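Local coordinates for Pbp related beta-lactamase (Pyrococcus abyssi, PDB 2QMI), which probably acts as a serine hydrolase of the penicillin-binding protein and beta-lactamase family, a peptidase that assembles into a self-compartmentalizing octamer, at residues I60-T65 / E282-G287; L288-Y291 / E297-V300; P292-E297 / Y340-L345; G314-K319 / L344-N349. All coordinates share one frame; numbering follows the deposited sequence.

Contact 1 comes first along the chain. It closes a loop of 216 residues, bringing the start of helix 61-74 against the chain just after strand 283-284. Contact 2 follows in series as a local closure, pairing strand 289-291 with strand 297-305, the next two strands of the same antiparallel sheet. Contact 3 opens in the turn of that hairpin, on the stretch where contact 2 closes, and ends on helix 334-345. Contact 4 opens within the loop of contact 3, at the end of strand 310-316 beside strand 297-305, and ends on the same stretch, where that helix stops. Together they tie the central sheet to helix 61-74 and to helix 334-345.

Contact 1 of 4, residues I60-T65 / E282-G287; sequences ITKSFT and EGYGYG
Ser63 in the first turn of helix 61-74 and Gly287 in the loop after strand 283-284 bring their CA atoms within 4.4 Å. Gly287 suits this place because it has positive phi (61°) and no side chain to strike the helix backbone. No direct hydrogen bond joins the segments. Instead, a water bridges them, 2.7 Å from Gly287 O, which can only accept, and weakly bound by Ser63 N at 2.8 Å. Ser63 lays its CB 3.4 Å from Gly287 O, while its chi1 of 61° sets OG between the backbone N and the carbonyl carbon, from where it donates to Ile60 O over 2.8 Å, nearly in line with that C=O (161° at O); OG also bonds Tyr247 OH. Lys62 and Tyr284 cross at about a right angle, with Lys62 CD 4.0 Å from Tyr284 OH. Their polar ends diverge, Lys62 NZ to Ser59 OG, Tyr160 OH and Asn162 OD1, and Tyr284 OH to His302 NE2. Ser59 and Lys62 fit the SxxK pattern of serine beta-lactamases and penicillin-binding proteins, so this is probably the active-site region. Helix 61-74 rests on helix 162-176, and strand 283-284 lies in the sheet between strands 272-273 and 289-291.

Contact 2 of 4, residues L288-Y291 / E297-V300; sequences LIIY and EKLV
Tyr291 and Leu299 run alongside each other from the same face of the sheet, with Tyr291 CB 3.4 Å from Leu299 CB. With CG of Leu299 anti to the backbone N (chi1 177°), its CD2 methyl is carried over one face of the phenol ring, a CH-pi contact 3.6 Å from the Tyr291 centroid. Ile289 CG2 lies over the opposite face, toward the rim, so aliphatic carbons flank the ring on both faces, and Leu299 O meets its edge in plane. Backbone bonds in both directions fix the pair: Tyr291 N to Leu299 O at 2.8 Å and Leu299 N to Tyr291 O at 2.7 Å. This is an antiparallel beta hairpin, in which the segments 289-291 and 297-300 run at 166° to each other. Ile290 and Val300 form the next, non-hydrogen-bonded pair, and beta-branched side chains suit such extended backbone. Beside them the long, extended Lys298 chain passes Ile290, CE of Lys298 lying 3.8 Å from Ile290 CG2, before its NZ bonds Glu268 O. Leu288 looks somewhat strained: its chi1 of -123° is far from staggered, and its CG sits only 3.4 Å from Val300 CG1, closer than usual van der Waals contact. Tyr315 of strand 310-316 touches both Leu288 and Val300.

Contact 3 of 4, residues P292-E297 / Y340-L345; sequences PNFLGE and YALALL
Leu295 and Ala343 mark the closest backbone approach, 7.7 Å between their CA atoms, where a tight turn faces the side of helix 334-345. The turn is the two-residue end of a beta hairpin: Phe294 N bonds Glu297 O and Glu297 N bonds Phe294 O, both at 3.0 Å, while Leu295 and Gly296 both have positive phi, as in a type I' turn. Glycine takes such angles easily; Leu295 adopts them too, and its CB points toward the helix. The contact across is purely apolar. Phe294 holds CG anti to the backbone N (chi1 179°), which sends the ring out toward the helix to meet Leu342 edge-on. Leu342 CB lies near the ring plane, 4.1 Å from Phe294 CE2. Leu295 CD1, from the turn itself, lies over one face near the rim, and Phe279 makes an edge-to-face stack with the ring. Leu342 also touches Leu299 of strand 297-305, so this helix face covers the sheet as well as the turn. Ala343 suits the closest point because its side chain is so short: the CD2 methyl of Leu295 comes 3.9 Å from Ala343 CB and almost as near its CA.

Contact 4 of 4, residues G314-K319 / L344-N349; sequences GYIPEK and LLLGKN
Leu346 carries this contact from one side, dividing its two methyls between Ile316 and Lys319. From its CB the side chain leaves the backbone with CG anti to the carbonyl carbon (chi1 -75°); this and an extended chi2 of 169° carry the methyls nearer the strand than the first bond points. CG is the fork. One branch, Leu346 CD1, runs tip to tip into the CD1 methyl of Ile316, 3.9 Å away. The other branch, Leu346 CD2, touches the aliphatic part of a lysine, lying 3.8 Å from Lys319 CG, and has Glu297 CG at a similar distance. A forked, wholly apolar residue is well suited to meeting two separate partners at once. Leu346 stands exactly where helix 334-345 ends: it is the first residue past the helix, and Gly347, with positive phi, is the C-prime residue of a Schellman motif, its N bonding Leu344 O at 2.9 Å while Lys348 N reaches Ala343 O. On the other side, Ile316 is the last residue of strand 310-316, and its side chain also packs on Leu299 in the neighbouring strand 297-305. Lys319 follows in a turn closed by a weak Lys319 N to Ile316 O bond of 3.0 Å. Its chain runs across Leu346 and folds so that NZ approaches Glu297 OE2 in a long, weak ion pair.

Contact 1 of 4, residues I60-T65 / E282-G287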
loop_
_atom_site.group_PDB
_atom_site.type_symbol
_atom_site.label_atom_id
_atom_site.label_comp_id
_atom_site.label_asym_id
_atom_site.label_seq_id
_atom_site.Cartn_x
_atom_site.Cartn_y
_atom_site.Cartn_z
ATOM N N ILE A 60 4.627 -12.302 -42.924
ATOM C CA ILE A 60 5.317 -13.092 -43.937
ATOM C C ILE A 60 4.228 -13.549 -44.905
ATOM O O ILE A 60 4.499 -13.963 -46.035
ATOM C CB ILE A 60 6.049 -14.306 -43.325
ATOM C CG1 ILE A 60 7.124 -13.812 -42.353
ATOM C CG2 ILE A 60 6.700 -15.145 -44.432
ATOM C CD1 ILE A 60 7.899 -14.922 -41.661
ATOM N N THR A 61 2.983 -13.438 -44.444
ATOM C CA THR A 61 1.817 -13.792 -45.246
ATOM C C THR A 61 1.750 -12.824 -46.429
ATOM O O THR A 61 1.293 -13.194 -47.505
ATOM C CB THR A 61 0.488 -13.663 -44.432
ATOM O OG1 THR A 61 0.524 -14.530 -43.289
ATOM C CG2 THR A 61 -0.709 -14.041 -45.298
ATOM N N LYS A 62 2.211 -11.589 -46.228
ATOM C CA LYS A 62 2.176 -10.591 -47.294
ATOM C C LYS A 62 2.821 -11.061 -48.601
ATOM O O LYS A 62 2.313 -10.756 -49.683
ATOM C CB LYS A 62 2.818 -9.277 -46.838
ATOM C CG LYS A 62 1.948 -8.455 -45.869
ATOM C CD LYS A 62 2.565 -7.085 -45.586
ATOM C CE LYS A 62 1.720 -6.251 -44.628
ATOM N NZ LYS A 62 1.591 -6.863 -43.275
ATOM N N SER A 63 3.929 -11.801 -48.517
ATOM C CA SER A 63 4.567 -12.285 -49.740
ATOM C C SER A 63 3.599 -13.191 -50.518
ATOM O O SER A 63 3.545 -13.148 -51.748
ATOM C CB SER A 63 5.885 -13.019 -49.426
ATOM O OG SER A 63 5.705 -14.154 -48.595
ATOM N N PHE A 64 2.823 -13.994 -49.796
ATOM C CA PHE A 64 1.849 -14.880 -50.420
ATOM C C PHE A 64 0.793 -14.054 -51.157
ATOM O O PHE A 64 0.474 -14.325 -52.306
ATOM C CB PHE A 64 1.177 -15.748 -49.357
ATOM C CG PHE A 64 2.071 -16.798 -48.786
ATOM C CD1 PHE A 64 1.957 -18.124 -49.196
ATOM C CD2 PHE A 64 3.024 -16.472 -47.833
ATOM C CE1 PHE A 64 2.780 -19.112 -48.662
ATOM C CE2 PHE A 64 3.851 -17.451 -47.292
ATOM C CZ PHE A 64 3.727 -18.773 -47.708
ATOM N N THR A 65 0.263 -13.039 -50.486
ATOM C CA THR A 65 -0.738 -12.174 -51.079
ATOM C C THR A 65 -0.192 -11.542 -52.359
ATOM O O THR A 65 -0.908 -11.433 -53.359
ATOM C CB THR A 65 -1.148 -11.051 -50.107
ATOM O OG1 THR A 65 -1.816 -11.616 -48.974
ATOM C CG2 THR A 65 -2.074 -10.052 -50.797
ATOM N N GLU A 282 18.226 -0.380 -48.119
ATOM C CA GLU A 282 17.170 -1.377 -48.253
ATOM C C GLU A 282 15.877 -0.699 -48.694
ATOM O O GLU A 282 15.608 0.441 -48.323
ATOM C CB GLU A 282 16.944 -2.135 -46.934
ATOM C CG GLU A 282 17.306 -1.381 -45.684
ATOM C CD GLU A 282 18.776 -1.535 -45.307
ATOM O OE1 GLU A 282 19.235 -2.685 -45.128
ATOM O OE2 GLU A 282 19.462 -0.499 -45.182
ATOM N N GLY A 283 15.089 -1.405 -49.499
ATOM C CA GLY A 283 13.836 -0.862 -49.987
ATOM C C GLY A 283 12.709 -1.876 -49.905
ATOM O O GLY A 283 12.821 -2.887 -49.206
ATOM N N TYR A 284 11.618 -1.610 -50.614
ATOM C CA TYR A 284 10.474 -2.505 -50.602
ATOM C C TYR A 284 10.064 -2.902 -52.015
ATOM O O TYR A 284 9.988 -2.063 -52.915
ATOM C CB TYR A 284 9.278 -1.840 -49.895
ATOM C CG TYR A 284 8.340 -2.825 -49.215
ATOM C CD1 TYR A 284 8.644 -3.349 -47.958
ATOM C CD2 TYR A 284 7.162 -3.251 -49.838
ATOM C CE1 TYR A 284 7.801 -4.279 -47.333
ATOM C CE2 TYR A 284 6.310 -4.183 -49.226
ATOM C CZ TYR A 284 6.639 -4.693 -47.975
ATOM O OH TYR A 284 5.821 -5.624 -47.372
ATOM N N GLY A 285 9.816 -4.197 -52.194
ATOM C CA GLY A 285 9.376 -4.722 -53.471
ATOM C C GLY A 285 7.910 -5.085 -53.307
ATOM O O GLY A 285 7.122 -4.257 -52.862
ATOM N N TYR A 286 7.527 -6.308 -53.658
ATOM C CA TYR A 286 6.134 -6.723 -53.498
ATOM C C TYR A 286 5.989 -7.697 -52.320
ATOM O O TYR A 286 6.229 -8.900 -52.462
ATOM C CB TYR A 286 5.611 -7.370 -54.786
ATOM C CG TYR A 286 5.407 -6.404 -55.937
ATOM C CD1 TYR A 286 5.350 -5.026 -55.723
ATOM C CD2 TYR A 286 5.239 -6.870 -57.240
ATOM C CE1 TYR A 286 5.132 -4.142 -56.774
ATOM C CE2 TYR A 286 5.019 -5.998 -58.299
ATOM C CZ TYR A 286 4.967 -4.635 -58.063
ATOM O OH TYR A 286 4.750 -3.762 -59.117
ATOM N N GLY A 287 5.592 -7.167 -51.160
ATOM C CA GLY A 287 5.433 -7.997 -49.974
ATOM C C GLY A 287 6.773 -8.621 -49.636
ATOM O O GLY A 287 6.857 -9.747 -49.148
HETATM O O HOH W 1 6.133 -11.116 -46.877
#

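Contact 2 of 4, residues L288-Y291 / E297-V300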
loop_
_atom_site.group_PDB
_atom_site.type_symbol
_atom_site.label_atom_id
_atom_site.label_comp_id
_atom_site.label_asym_id
_atom_site.label_seq_id
_atom_site.Cartn_x
_atom_site.Cartn_y
_atom_site.Cartn_z
ATOM N N LEU A 288 7.834 -7.871 -49.903
ATOM C CA LEU A 288 9.185 -8.356 -49.676
ATOM C C LEU A 288 10.138 -7.187 -49.471
ATOM O O LEU A 288 10.113 -6.216 -50.236
ATOM C CB LEU A 288 9.622 -9.167 -50.894
ATOM C CG LEU A 288 10.069 -10.624 -50.776
ATOM C CD1 LEU A 288 9.210 -11.402 -49.793
ATOM C CD2 LEU A 288 10.004 -11.239 -52.180
ATOM N N ILE A 289 10.980 -7.282 -48.444
ATOM C CA ILE A 289 11.947 -6.232 -48.161
ATOM C C ILE A 289 13.225 -6.531 -48.948
ATOM O O ILE A 289 13.630 -7.691 -49.079
ATOM C CB ILE A 289 12.248 -6.154 -46.653
ATOM C CG1 ILE A 289 10.948 -5.884 -45.888
ATOM C CG2 ILE A 289 13.264 -5.052 -46.376
ATOM C CD1 ILE A 289 11.115 -5.803 -44.378
ATOM N N ILE A 290 13.857 -5.490 -49.481
ATOM C CA ILE A 290 15.064 -5.679 -50.280
ATOM C C ILE A 290 16.308 -5.155 -49.567
ATOM O O ILE A 290 16.321 -4.020 -49.100
ATOM C CB ILE A 290 14.897 -4.973 -51.652
ATOM C CG1 ILE A 290 13.529 -5.331 -52.244
ATOM C CG2 ILE A 290 16.005 -5.390 -52.615
ATOM C CD1 ILE A 290 13.264 -6.834 -52.338
ATOM N N TYR A 291 17.343 -5.989 -49.480
ATOM C CA TYR A 291 18.604 -5.622 -48.819
ATOM C C TYR A 291 19.758 -5.702 -49.832
ATOM O O TYR A 291 20.376 -6.750 -49.982
ATOM C CB TYR A 291 18.918 -6.595 -47.673
ATOM C CG TYR A 291 17.835 -6.799 -46.625
ATOM C CD1 TYR A 291 17.904 -6.165 -45.377
ATOM C CD2 TYR A 291 16.790 -7.702 -46.844
ATOM C CE1 TYR A 291 16.961 -6.438 -44.375
ATOM C CE2 TYR A 291 15.843 -7.983 -45.847
ATOM C CZ TYR A 291 15.937 -7.353 -44.623
ATOM O OH TYR A 291 15.017 -7.659 -43.649
ATOM N N GLU A 297 26.074 -9.068 -50.474
ATOM C CA GLU A 297 25.065 -9.841 -51.195
ATOM C C GLU A 297 23.723 -9.107 -51.243
ATOM O O GLU A 297 23.492 -8.147 -50.493
ATOM C CB GLU A 297 24.846 -11.188 -50.510
ATOM C CG GLU A 297 26.087 -12.040 -50.326
ATOM C CD GLU A 297 26.705 -12.474 -51.643
ATOM O OE1 GLU A 297 25.965 -12.638 -52.643
ATOM O OE2 GLU A 297 27.937 -12.669 -51.671
ATOM N N LYS A 298 22.840 -9.554 -52.135
ATOM C CA LYS A 298 21.504 -8.968 -52.231
ATOM C C LYS A 298 20.575 -9.898 -51.453
ATOM O O LYS A 298 20.371 -11.049 -51.844
ATOM C CB LYS A 298 21.025 -8.881 -53.682
ATOM C CG LYS A 298 19.708 -8.115 -53.821
ATOM C CD LYS A 298 19.030 -8.336 -55.167
ATOM C CE LYS A 298 17.746 -7.515 -55.260
ATOM N NZ LYS A 298 16.981 -7.778 -56.516
ATOM N N LEU A 299 20.030 -9.399 -50.347
ATOM C CA LEU A 299 19.132 -10.184 -49.502
ATOM C C LEU A 299 17.653 -9.864 -49.733
ATOM O O LEU A 299 17.275 -8.719 -49.984
ATOM C CB LEU A 299 19.475 -9.946 -48.023
ATOM C CG LEU A 299 18.610 -10.623 -46.952
ATOM C CD1 LEU A 299 18.829 -12.121 -46.976
ATOM C CD2 LEU A 299 18.972 -10.062 -45.580
ATOM N N VAL A 300 16.815 -10.890 -49.646
ATOM C CA VAL A 300 15.381 -10.705 -49.820
ATOM C C VAL A 300 14.689 -11.428 -48.677
ATOM O O VAL A 300 14.954 -12.604 -48.432
ATOM C CB VAL A 300 14.893 -11.273 -51.173
ATOM C CG1 VAL A 300 13.391 -11.084 -51.306
ATOM C CG2 VAL A 300 15.608 -10.564 -52.321
#

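Contact 3 of 4, residues P292-E297 / Y340-L345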
loop_
_atom_site.group_PDB
_atom_site.type_symbol
_atom_site.label_atom_id
_atom_site.label_comp_id
_atom_site.label_asym_id
_atom_site.label_seq_id
_atom_site.Cartn_x
_atom_site.Cartn_y
_atom_site.Cartn_z
ATOM N N PRO A 292 20.064 -4.599 -50.535
ATOM C CA PRO A 292 21.152 -4.612 -51.522
ATOM C C PRO A 292 22.594 -4.689 -50.993
ATOM O O PRO A 292 23.491 -5.144 -51.703
ATOM C CB PRO A 292 20.894 -3.341 -52.329
ATOM C CG PRO A 292 20.266 -2.428 -51.323
ATOM C CD PRO A 292 19.300 -3.341 -50.615
ATOM N N ASN A 293 22.812 -4.265 -49.753
ATOM C CA ASN A 293 24.149 -4.275 -49.161
ATOM C C ASN A 293 24.263 -5.175 -47.929
ATOM O O ASN A 293 24.701 -4.731 -46.869
ATOM C CB ASN A 293 24.539 -2.845 -48.782
ATOM C CG ASN A 293 24.477 -1.897 -49.964
ATOM O OD1 ASN A 293 23.969 -0.775 -49.858
ATOM N ND2 ASN A 293 25.006 -2.342 -51.103
ATOM N N PHE A 294 23.878 -6.438 -48.070
ATOM C CA PHE A 294 23.941 -7.379 -46.953
ATOM C C PHE A 294 25.187 -8.255 -47.030
ATOM O O PHE A 294 25.145 -9.348 -47.600
ATOM C CB PHE A 294 22.703 -8.278 -46.942
ATOM C CG PHE A 294 22.704 -9.293 -45.832
ATOM C CD1 PHE A 294 22.496 -8.903 -44.513
ATOM C CD2 PHE A 294 22.932 -10.639 -46.103
ATOM C CE1 PHE A 294 22.515 -9.835 -43.480
ATOM C CE2 PHE A 294 22.955 -11.581 -45.076
ATOM C CZ PHE A 294 22.745 -11.175 -43.760
ATOM N N LEU A 295 26.290 -7.782 -46.453
ATOM C CA LEU A 295 27.537 -8.540 -46.468
ATOM C C LEU A 295 27.943 -8.865 -47.898
ATOM O O LEU A 295 28.286 -10.003 -48.213
ATOM C CB LEU A 295 27.388 -9.838 -45.656
ATOM C CG LEU A 295 27.295 -9.695 -44.129
ATOM C CD1 LEU A 295 26.082 -8.857 -43.772
ATOM C CD2 LEU A 295 27.203 -11.072 -43.468
ATOM N N GLY A 296 27.895 -7.854 -48.760
ATOM C CA GLY A 296 28.262 -8.038 -50.153
ATOM C C GLY A 296 27.289 -8.864 -50.979
ATOM O O GLY A 296 27.641 -9.321 -52.065
ATOM N N GLU A 297 26.074 -9.068 -50.474
ATOM C CA GLU A 297 25.065 -9.841 -51.195
ATOM C C GLU A 297 23.723 -9.107 -51.243
ATOM O O GLU A 297 23.492 -8.147 -50.493
ATOM C CB GLU A 297 24.846 -11.188 -50.510
ATOM C CG GLU A 297 26.087 -12.040 -50.326
ATOM C CD GLU A 297 26.705 -12.474 -51.643
ATOM O OE1 GLU A 297 25.965 -12.638 -52.643
ATOM O OE2 GLU A 297 27.937 -12.669 -51.671
ATOM N N TYR A 340 22.164 -14.370 -38.656
ATOM C CA TYR A 340 23.329 -14.982 -38.027
ATOM C C TYR A 340 23.676 -16.257 -38.813
ATOM O O TYR A 340 24.843 -16.533 -39.094
ATOM C CB TYR A 340 23.003 -15.348 -36.572
ATOM C CG TYR A 340 24.201 -15.689 -35.706
ATOM C CD1 TYR A 340 24.803 -14.718 -34.905
ATOM C CD2 TYR A 340 24.715 -16.987 -35.667
ATOM C CE1 TYR A 340 25.888 -15.030 -34.075
ATOM C CE2 TYR A 340 25.800 -17.312 -34.842
ATOM C CZ TYR A 340 26.373 -16.326 -34.048
ATOM O OH TYR A 340 27.405 -16.641 -33.201
ATOM N N ALA A 341 22.652 -17.033 -39.154
ATOM C CA ALA A 341 22.843 -18.265 -39.908
ATOM C C ALA A 341 23.319 -17.927 -41.328
ATOM O O ALA A 341 24.292 -18.510 -41.820
ATOM C CB ALA A 341 21.539 -19.061 -39.954
ATOM N N LEU A 342 22.642 -16.983 -41.981
ATOM C CA LEU A 342 23.027 -16.578 -43.329
ATOM C C LEU A 342 24.495 -16.170 -43.378
ATOM O O LEU A 342 25.218 -16.556 -44.296
ATOM C CB LEU A 342 22.144 -15.427 -43.814
ATOM C CG LEU A 342 20.689 -15.802 -44.109
ATOM C CD1 LEU A 342 19.854 -14.554 -44.292
ATOM C CD2 LEU A 342 20.635 -16.678 -45.344
ATOM N N ALA A 343 24.936 -15.400 -42.388
ATOM C CA ALA A 343 26.327 -14.960 -42.321
ATOM C C ALA A 343 27.281 -16.153 -42.266
ATOM O O ALA A 343 28.296 -16.182 -42.971
ATOM C CB ALA A 343 26.536 -14.082 -41.103
ATOM N N LEU A 344 26.960 -17.130 -41.423
ATOM C CA LEU A 344 27.788 -18.321 -41.295
ATOM C C LEU A 344 27.907 -19.028 -42.638
ATOM O O LEU A 344 29.004 -19.383 -43.077
ATOM C CB LEU A 344 27.187 -19.267 -40.259
ATOM C CG LEU A 344 27.216 -18.752 -38.821
ATOM C CD1 LEU A 344 26.485 -19.736 -37.914
ATOM C CD2 LEU A 344 28.661 -18.571 -38.372
ATOM N N LEU A 345 26.764 -19.226 -43.287
ATOM C CA LEU A 345 26.710 -19.877 -44.595
ATOM C C LEU A 345 27.505 -19.106 -45.647
ATOM O O LEU A 345 28.029 -19.701 -46.593
ATOM C CB LEU A 345 25.254 -20.003 -45.054
ATOM C CG LEU A 345 24.381 -21.019 -44.313
ATOM C CD1 LEU A 345 22.919 -20.771 -44.622
ATOM C CD2 LEU A 345 24.787 -22.422 -44.729
#

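Contact 4 of 4, residues G314-K319 / L344-N349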
loop_
_atom_site.group_PDB
_atom_site.type_symbol
_atom_site.label_atom_id
_atom_site.label_comp_id
_atom_site.label_asym_id
_atom_site.label_seq_id
_atom_site.Cartn_x
_atom_site.Cartn_y
_atom_site.Cartn_z
ATOM N N GLY A 314 14.089 -15.439 -45.316
ATOM C CA GLY A 314 14.996 -14.673 -46.147
ATOM C C GLY A 314 15.805 -15.610 -47.023
ATOM O O GLY A 314 16.008 -16.774 -46.682
ATOM N N TYR A 315 16.262 -15.105 -48.158
ATOM C CA TYR A 315 17.051 -15.906 -49.076
ATOM C C TYR A 315 17.943 -15.023 -49.941
ATOM O O TYR A 315 17.678 -13.838 -50.134
ATOM C CB TYR A 315 16.129 -16.756 -49.967
ATOM C CG TYR A 315 15.192 -15.957 -50.862
ATOM C CD1 TYR A 315 14.074 -15.294 -50.337
ATOM C CD2 TYR A 315 15.439 -15.844 -52.228
ATOM C CE1 TYR A 315 13.228 -14.535 -51.157
ATOM C CE2 TYR A 315 14.607 -15.091 -53.053
ATOM C CZ TYR A 315 13.504 -14.437 -52.513
ATOM O OH TYR A 315 12.701 -13.679 -53.344
ATOM N N ILE A 316 19.014 -15.614 -50.451
ATOM C CA ILE A 316 19.946 -14.900 -51.304
ATOM C C ILE A 316 20.083 -15.737 -52.568
ATOM O O ILE A 316 20.902 -16.651 -52.633
ATOM C CB ILE A 316 21.311 -14.731 -50.597
ATOM C CG1 ILE A 316 21.105 -13.934 -49.302
ATOM C CG2 ILE A 316 22.306 -14.028 -51.528
ATOM C CD1 ILE A 316 22.363 -13.693 -48.492
ATOM N N PRO A 317 19.253 -15.439 -53.588
ATOM C CA PRO A 317 19.219 -16.129 -54.883
ATOM C C PRO A 317 20.598 -16.340 -55.483
ATOM O O PRO A 317 20.894 -17.417 -56.000
ATOM C CB PRO A 317 18.360 -15.206 -55.740
ATOM C CG PRO A 317 17.427 -14.627 -54.761
ATOM C CD PRO A 317 18.339 -14.284 -53.608
ATOM N N GLU A 318 21.431 -15.306 -55.417
ATOM C CA GLU A 318 22.791 -15.384 -55.949
ATOM C C GLU A 318 23.581 -16.573 -55.412
ATOM O O GLU A 318 24.250 -17.270 -56.167
ATOM C CB GLU A 318 23.561 -14.101 -55.629
ATOM C CG GLU A 318 23.300 -12.942 -56.590
ATOM C CD GLU A 318 23.968 -13.147 -57.935
ATOM O OE1 GLU A 318 23.925 -12.204 -58.765
ATOM O OE2 GLU A 318 24.534 -14.245 -58.164
ATOM N N LYS A 319 23.513 -16.789 -54.102
ATOM C CA LYS A 319 24.241 -17.878 -53.458
ATOM C C LYS A 319 23.348 -19.086 -53.214
ATOM O O LYS A 319 23.785 -20.088 -52.651
ATOM C CB LYS A 319 24.820 -17.396 -52.123
ATOM C CG LYS A 319 25.968 -16.398 -52.255
ATOM C CD LYS A 319 27.221 -17.065 -52.839
ATOM C CE LYS A 319 28.368 -16.070 -53.021
ATOM N NZ LYS A 319 28.039 -15.001 -54.025
ATOM N N LEU A 344 26.960 -17.130 -41.423
ATOM C CA LEU A 344 27.788 -18.321 -41.295
ATOM C C LEU A 344 27.907 -19.028 -42.638
ATOM O O LEU A 344 29.004 -19.383 -43.077
ATOM C CB LEU A 344 27.187 -19.267 -40.259
ATOM C CG LEU A 344 27.216 -18.752 -38.821
ATOM C CD1 LEU A 344 26.485 -19.736 -37.914
ATOM C CD2 LEU A 344 28.661 -18.571 -38.372
ATOM N N LEU A 345 26.764 -19.226 -43.287
ATOM C CA LEU A 345 26.710 -19.877 -44.595
ATOM C C LEU A 345 27.505 -19.106 -45.647
ATOM O O LEU A 345 28.029 -19.701 -46.593
ATOM C CB LEU A 345 25.254 -20.003 -45.054
ATOM C CG LEU A 345 24.381 -21.019 -44.313
ATOM C CD1 LEU A 345 22.919 -20.771 -44.622
ATOM C CD2 LEU A 345 24.787 -22.422 -44.729
ATOM N N LEU A 346 27.576 -17.787 -45.488
ATOM C CA LEU A 346 28.312 -16.931 -46.410
ATOM C C LEU A 346 29.787 -16.845 -46.006
ATOM O O LEU A 346 30.550 -16.041 -46.558
ATOM C CB LEU A 346 27.711 -15.521 -46.424
ATOM C CG LEU A 346 26.383 -15.300 -47.156
ATOM C CD1 LEU A 346 25.835 -13.916 -46.813
ATOM C CD2 LEU A 346 26.586 -15.427 -48.657
ATOM N N GLY A 347 30.174 -17.657 -45.026
ATOM C CA GLY A 347 31.552 -17.667 -44.574
ATOM C C GLY A 347 32.019 -16.421 -43.840
ATOM O O GLY A 347 33.221 -16.162 -43.765
ATOM N N LYS A 348 31.085 -15.646 -43.298
ATOM C CA LYS A 348 31.447 -14.436 -42.559
ATOM C C LYS A 348 31.169 -14.577 -41.066
ATOM O O LYS A 348 30.250 -15.292 -40.669
ATOM C CB LYS A 348 30.676 -13.229 -43.094
ATOM C CG LYS A 348 31.033 -12.865 -44.521
ATOM C CD LYS A 348 30.730 -11.412 -44.794
ATOM C CE LYS A 348 31.499 -10.931 -46.017
ATOM N NZ LYS A 348 31.243 -11.858 -47.139
ATOM N N ASN A 349 31.964 -13.894 -40.245
ATOM C CA ASN A 349 31.786 -13.935 -38.795
ATOM C C ASN A 349 30.658 -12.973 -38.395
ATOM O O ASN A 349 30.801 -11.749 -38.494
ATOM C CB ASN A 349 33.075 -13.528 -38.076
ATOM C CG ASN A 349 32.976 -13.703 -36.569
ATOM O OD1 ASN A 349 31.884 -13.603 -35.992
ATOM N ND2 ASN A 349 34.113 -13.954 -35.918
#